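Local coordinates for probable spore coat polysaccharide biosynthesis protein E (Chromobacterium violaceum ATCC 12472, PDB 3G8R) that probably makes N-acylneuraminate 9-phosphate or a related sialic-acid-like sugar, this construct being its zinc-binding TIM-barrel domain followed by a SAF domain, at residues Arg74-Pro77 with Glu78-Gln81; Val64-Val67 with Lys68-Glu72. All blocks are in the same frame, centred on the assembly; numbering follows the deposited sequence.

Contact 1 of 2, residues Arg74-Pro77 with Glu78-Gln81; sequences RLQP and EQMQ
L75 and Q76 meet Q79 and M80 at the N-terminal turn of helix 77-89, a helix of the NeuB-type TIM barrel that follows strand 40-47 and precedes strand 93-98. Q76 is the N-cap residue, and Q79 reaches back over it: Q76 N donates to Q79 OE1 at 2.8 Å, with an N-H...O angle of 174°. The donor lies in the plane of the Q79 carbonyl. The Q76 side chain bends at chi2 and its end leads away from the helix, so one half of a capping box is present: the side chain of Q79, at the third helical position, accepts the N-cap N-H. The torsions of Q79 explain the reach: CG stands anti to the carbonyl carbon (chi1 -44°), and the chain then runs extended past Q76 O, bringing OE1 to the cap.

The Q79 side chain crosses L75 at about a right angle, and L75 CD2 comes to 3.5 Å from Q79 OE1. The other methyl approaches M80, a selenomethionine, also crosswise: L75 CD1 lies 4.2 Å from M80 SE. L75 thus divides its two branches between a polar and an apolar neighbour. Elsewhere L75 touches H16, and M80 touches H110. The Q76 and Q79 side chains cross obliquely, their amide planes 51° apart.

The first full helical turn is set by M80 N to Q76 O, 3.0 Å, and Q81 N to P77 O, 3.0 Å; Q79 N also makes a weak bond to Q76 O.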
loop_
_atom_site.group_PDB
_atom_site.type_symbol
_atom_site.label_atom_id
_atom_site.label_comp_id
_atom_site.label_asym_id
_atom_site.label_seq_id
_atom_site.Cartn_x
_atom_site.Cartn_y
_atom_site.Cartn_z
ATOM N N ARG A 74 1.660 -1.755 39.219
ATOM C CA ARG A 74 0.453 -2.454 39.675
ATOM C C ARG A 74 -0.726 -1.499 39.965
ATOM O O ARG A 74 -0.547 -0.457 40.597
ATOM C CB ARG A 74 0.817 -3.292 40.915
ATOM C CG ARG A 74 -0.247 -4.224 41.473
ATOM C CD ARG A 74 0.042 -4.593 42.954
ATOM N NE ARG A 74 -0.754 -5.754 43.380
ATOM C CZ ARG A 74 -0.292 -7.006 43.455
ATOM N NH1 ARG A 74 -1.098 -7.995 43.835
ATOM N NH2 ARG A 74 0.982 -7.268 43.160
ATOM N N LEU A 75 -1.914 -1.843 39.462
ATOM C CA LEU A 75 -3.160 -1.151 39.836
ATOM C C LEU A 75 -4.267 -2.115 40.321
ATOM O O LEU A 75 -4.363 -3.259 39.865
ATOM C CB LEU A 75 -3.669 -0.258 38.699
ATOM C CG LEU A 75 -2.948 1.060 38.352
ATOM C CD1 LEU A 75 -3.647 1.705 37.179
ATOM C CD2 LEU A 75 -2.896 2.044 39.509
ATOM N N GLN A 76 -5.081 -1.658 41.270
ATOM C CA GLN A 76 -6.120 -2.506 41.850
ATOM C C GLN A 76 -7.386 -2.414 41.008
ATOM O O GLN A 76 -7.658 -1.371 40.430
ATOM C CB GLN A 76 -6.392 -2.121 43.310
ATOM C CG GLN A 76 -5.179 -2.265 44.262
ATOM C CD GLN A 76 -4.858 -3.711 44.642
ATOM O OE1 GLN A 76 -3.731 -4.181 44.452
ATOM N NE2 GLN A 76 -5.856 -4.423 45.180
ATOM N N PRO A 77 -8.157 -3.516 40.925
ATOM C CA PRO A 77 -9.405 -3.604 40.160
ATOM C C PRO A 77 -10.270 -2.373 40.305
ATOM O O PRO A 77 -10.909 -1.938 39.358
ATOM C CB PRO A 77 -10.113 -4.787 40.807
ATOM C CG PRO A 77 -9.011 -5.678 41.235
ATOM C CD PRO A 77 -7.798 -4.821 41.514
ATOM N N GLU A 78 -10.281 -1.834 41.510
ATOM C CA GLU A 78 -10.993 -0.625 41.855
ATOM C C GLU A 78 -10.583 0.487 40.870
ATOM O O GLU A 78 -11.432 1.112 40.197
ATOM C CB GLU A 78 -10.626 -0.278 43.316
ATOM C CG GLU A 78 -11.628 0.563 44.116
ATOM C CD GLU A 78 -10.958 1.317 45.288
ATOM O OE1 GLU A 78 -11.531 1.351 46.412
ATOM O OE2 GLU A 78 -9.846 1.872 45.079
ATOM N N GLN A 79 -9.269 0.695 40.769
ATOM C CA GLN A 79 -8.691 1.758 39.931
ATOM C C GLN A 79 -8.767 1.470 38.414
ATOM O O GLN A 79 -9.000 2.386 37.626
ATOM C CB GLN A 79 -7.256 2.046 40.366
ATOM C CG GLN A 79 -7.091 2.126 41.863
ATOM C CD GLN A 79 -5.630 2.038 42.302
ATOM O OE1 GLN A 79 -4.979 1.006 42.130
ATOM N NE2 GLN A 79 -5.121 3.116 42.904
HETATM N N MSE A 80 -8.569 0.205 38.025
HETATM C CA MSE A 80 -8.776 -0.259 36.635
HETATM C C MSE A 80 -10.207 0.001 36.133
HETATM O O MSE A 80 -10.394 0.343 34.974
HETATM C CB MSE A 80 -8.433 -1.754 36.464
HETATM C CG MSE A 80 -6.937 -2.155 36.434
HETATM SE SE MSE A 80 -5.885 -1.269 35.235
HETATM C CE MSE A 80 -4.860 -2.601 34.595
ATOM N N GLN A 81 -11.214 -0.165 36.992
ATOM C CA GLN A 81 -12.594 0.184 36.626
ATOM C C GLN A 81 -12.729 1.686 36.472
ATOM O O GLN A 81 -13.536 2.152 35.678
ATOM C CB GLN A 81 -13.609 -0.346 37.649
ATOM C CG GLN A 81 -15.101 0.051 37.400
ATOM C CD GLN A 81 -15.850 -0.840 36.380
ATOM O OE1 GLN A 81 -16.185 -1.998 36.668
ATOM N NE2 GLN A 81 -16.141 -0.283 35.201
#

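Contact 2 of 2, residues Val64-Val67 with Lys68-Glu72; sequences VKYV and KRFEE
The N-terminal turn of helix 67-72, a short extra helix in the excursion between strands 40-47 and 93-98 of the NeuB-type TIM barrel, begins at the N-cap residue Y66. F70, one turn on, folds its ring back over that cap. Y66 CB stands over one face of the F70 ring, 4.2 Å from its centroid and 25° off the normal, a CH-pi contact. The aromatic rings themselves hardly overlap: their planes are only 22° apart, but the centroids are 5.8 Å from each other, near-parallel rings displaced too far to stack fully. In F70, CG lies anti to the carbonyl carbon (chi1 -74°), which swings the ring toward Y66. The second subunit adds to this cluster, its F303 ring meeting that of F70 at a steep inclination.

V67 and E71 run side by side and point the same way, with V67 CG1 4.0 Å from E71 OE2. That oxygen is also hydrogen-bonded by the backbone N of G60, which ties the helix to the preceding loop. The turn is closed by F70 N to Y66 O, 2.8 Å, and by E71 N to V67 O, 3.0 Å. Before the helix, one water bridges the loop to its first turn, donating to V64 O at 2.9 Å and accepting from K68 N at 2.6 Å.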
loop_
_atom_site.group_PDB
_atom_site.type_symbol
_atom_site.label_atom_id
_atom_site.label_comp_id
_atom_site.label_asym_id
_atom_site.label_seq_id
_atom_site.Cartn_x
_atom_site.Cartn_y
_atom_site.Cartn_z
ATOM N N VAL A 64 15.727 -10.446 35.655
ATOM C CA VAL A 64 15.062 -10.870 34.437
ATOM C C VAL A 64 14.071 -9.769 34.030
ATOM O O VAL A 64 13.636 -8.972 34.871
ATOM C CB VAL A 64 14.402 -12.264 34.647
ATOM C CG1 VAL A 64 12.903 -12.152 34.993
ATOM C CG2 VAL A 64 14.614 -13.129 33.462
ATOM N N LYS A 65 13.729 -9.724 32.750
ATOM C CA LYS A 65 12.904 -8.666 32.209
ATOM C C LYS A 65 11.470 -8.698 32.712
ATOM O O LYS A 65 10.896 -9.777 32.967
ATOM C CB LYS A 65 12.920 -8.754 30.690
ATOM C CG LYS A 65 12.639 -7.441 29.988
ATOM C CD LYS A 65 13.073 -7.476 28.515
ATOM C CE LYS A 65 12.699 -6.171 27.798
ATOM N NZ LYS A 65 12.293 -5.165 28.841
ATOM N N TYR A 66 10.909 -7.496 32.856
ATOM C CA TYR A 66 9.462 -7.251 33.056
ATOM C C TYR A 66 8.937 -7.437 34.488
ATOM O O TYR A 66 8.025 -6.715 34.922
ATOM C CB TYR A 66 8.595 -8.054 32.078
ATOM C CG TYR A 66 8.786 -7.744 30.601
ATOM C CD1 TYR A 66 8.310 -6.548 30.037
ATOM C CD2 TYR A 66 9.400 -8.671 29.758
ATOM C CE1 TYR A 66 8.478 -6.277 28.649
ATOM C CE2 TYR A 66 9.586 -8.421 28.404
ATOM C CZ TYR A 66 9.123 -7.228 27.836
ATOM O OH TYR A 66 9.301 -7.009 26.465
ATOM N N VAL A 67 9.483 -8.389 35.229
ATOM C CA VAL A 67 8.997 -8.587 36.587
ATOM C C VAL A 67 8.847 -7.269 37.347
ATOM O O VAL A 67 7.773 -6.963 37.843
ATOM C CB VAL A 67 9.901 -9.525 37.368
ATOM C CG1 VAL A 67 9.391 -9.691 38.787
ATOM C CG2 VAL A 67 9.940 -10.831 36.683
ATOM N N LYS A 68 9.927 -6.502 37.425
ATOM C CA LYS A 68 9.973 -5.305 38.259
ATOM C C LYS A 68 9.061 -4.231 37.696
ATOM O O LYS A 68 8.325 -3.554 38.447
ATOM C CB LYS A 68 11.409 -4.772 38.352
ATOM C CG LYS A 68 11.613 -3.657 39.342
ATOM C CD LYS A 68 13.053 -3.213 39.406
ATOM C CE LYS A 68 13.146 -1.682 39.546
ATOM N NZ LYS A 68 14.057 -1.234 40.683
ATOM N N ARG A 69 9.105 -4.082 36.375
ATOM C CA ARG A 69 8.248 -3.110 35.713
ATOM C C ARG A 69 6.774 -3.412 36.048
ATOM O O ARG A 69 6.022 -2.491 36.406
ATOM C CB ARG A 69 8.556 -3.042 34.209
ATOM C CG ARG A 69 7.435 -2.532 33.329
ATOM C CD ARG A 69 7.333 -0.989 33.176
ATOM N NE ARG A 69 6.574 -0.679 31.946
ATOM C CZ ARG A 69 5.975 0.480 31.644
ATOM N NH1 ARG A 69 6.012 1.524 32.487
ATOM N NH2 ARG A 69 5.322 0.582 30.479
ATOM N N PHE A 70 6.397 -4.694 36.003
ATOM C CA PHE A 70 5.042 -5.102 36.310
ATOM C C PHE A 70 4.640 -4.833 37.738
ATOM O O PHE A 70 3.547 -4.322 37.999
ATOM C CB PHE A 70 4.833 -6.580 36.013
ATOM C CG PHE A 70 4.749 -6.907 34.546
ATOM C CD1 PHE A 70 4.980 -8.198 34.099
ATOM C CD2 PHE A 70 4.455 -5.929 33.600
ATOM C CE1 PHE A 70 4.903 -8.503 32.745
ATOM C CE2 PHE A 70 4.388 -6.243 32.237
ATOM C CZ PHE A 70 4.615 -7.517 31.821
ATOM N N GLU A 71 5.514 -5.187 38.672
ATOM C CA GLU A 71 5.205 -5.001 40.093
ATOM C C GLU A 71 5.040 -3.523 40.434
ATOM O O GLU A 71 4.104 -3.162 41.133
ATOM C CB GLU A 71 6.242 -5.679 41.002
ATOM C CG GLU A 71 6.210 -7.217 40.957
ATOM C CD GLU A 71 7.227 -7.897 41.895
ATOM O OE1 GLU A 71 6.842 -8.892 42.563
ATOM O OE2 GLU A 71 8.407 -7.445 41.975
ATOM N N GLU A 72 5.931 -2.683 39.914
ATOM C CA GLU A 72 5.940 -1.249 40.226
ATOM C C GLU A 72 4.709 -0.463 39.764
ATOM O O GLU A 72 4.316 0.520 40.404
ATOM C CB GLU A 72 7.158 -0.584 39.609
ATOM C CG GLU A 72 8.455 -0.784 40.364
ATOM C CD GLU A 72 9.620 -0.077 39.681
ATOM O OE1 GLU A 72 10.633 0.187 40.369
ATOM O OE2 GLU A 72 9.519 0.225 38.458
HETATM O O HOH W 1 12.135 -6.835 36.089
#

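Overall arrangement
Contacts 1 and 2 are the starts of two successive helices, 77-89 and 67-72 respectively, and lie in series along the chain with their centres about 17 Å apart. Their segments touch nowhere apart from adjoining in sequence. Both sit on the same side of the chain's centre, their own centres about 32 and 33 Å from the centre of the chain. Contact 2 includes side chains near the metal site: that of Y66 is about 9 Å from the bound zinc ion, and that of R69 is about 7 Å from the side chain of the zinc ligand H225. It also faces the second subunit, whereas contact 1 touches no other chain of the assembly and lies away from the zinc site.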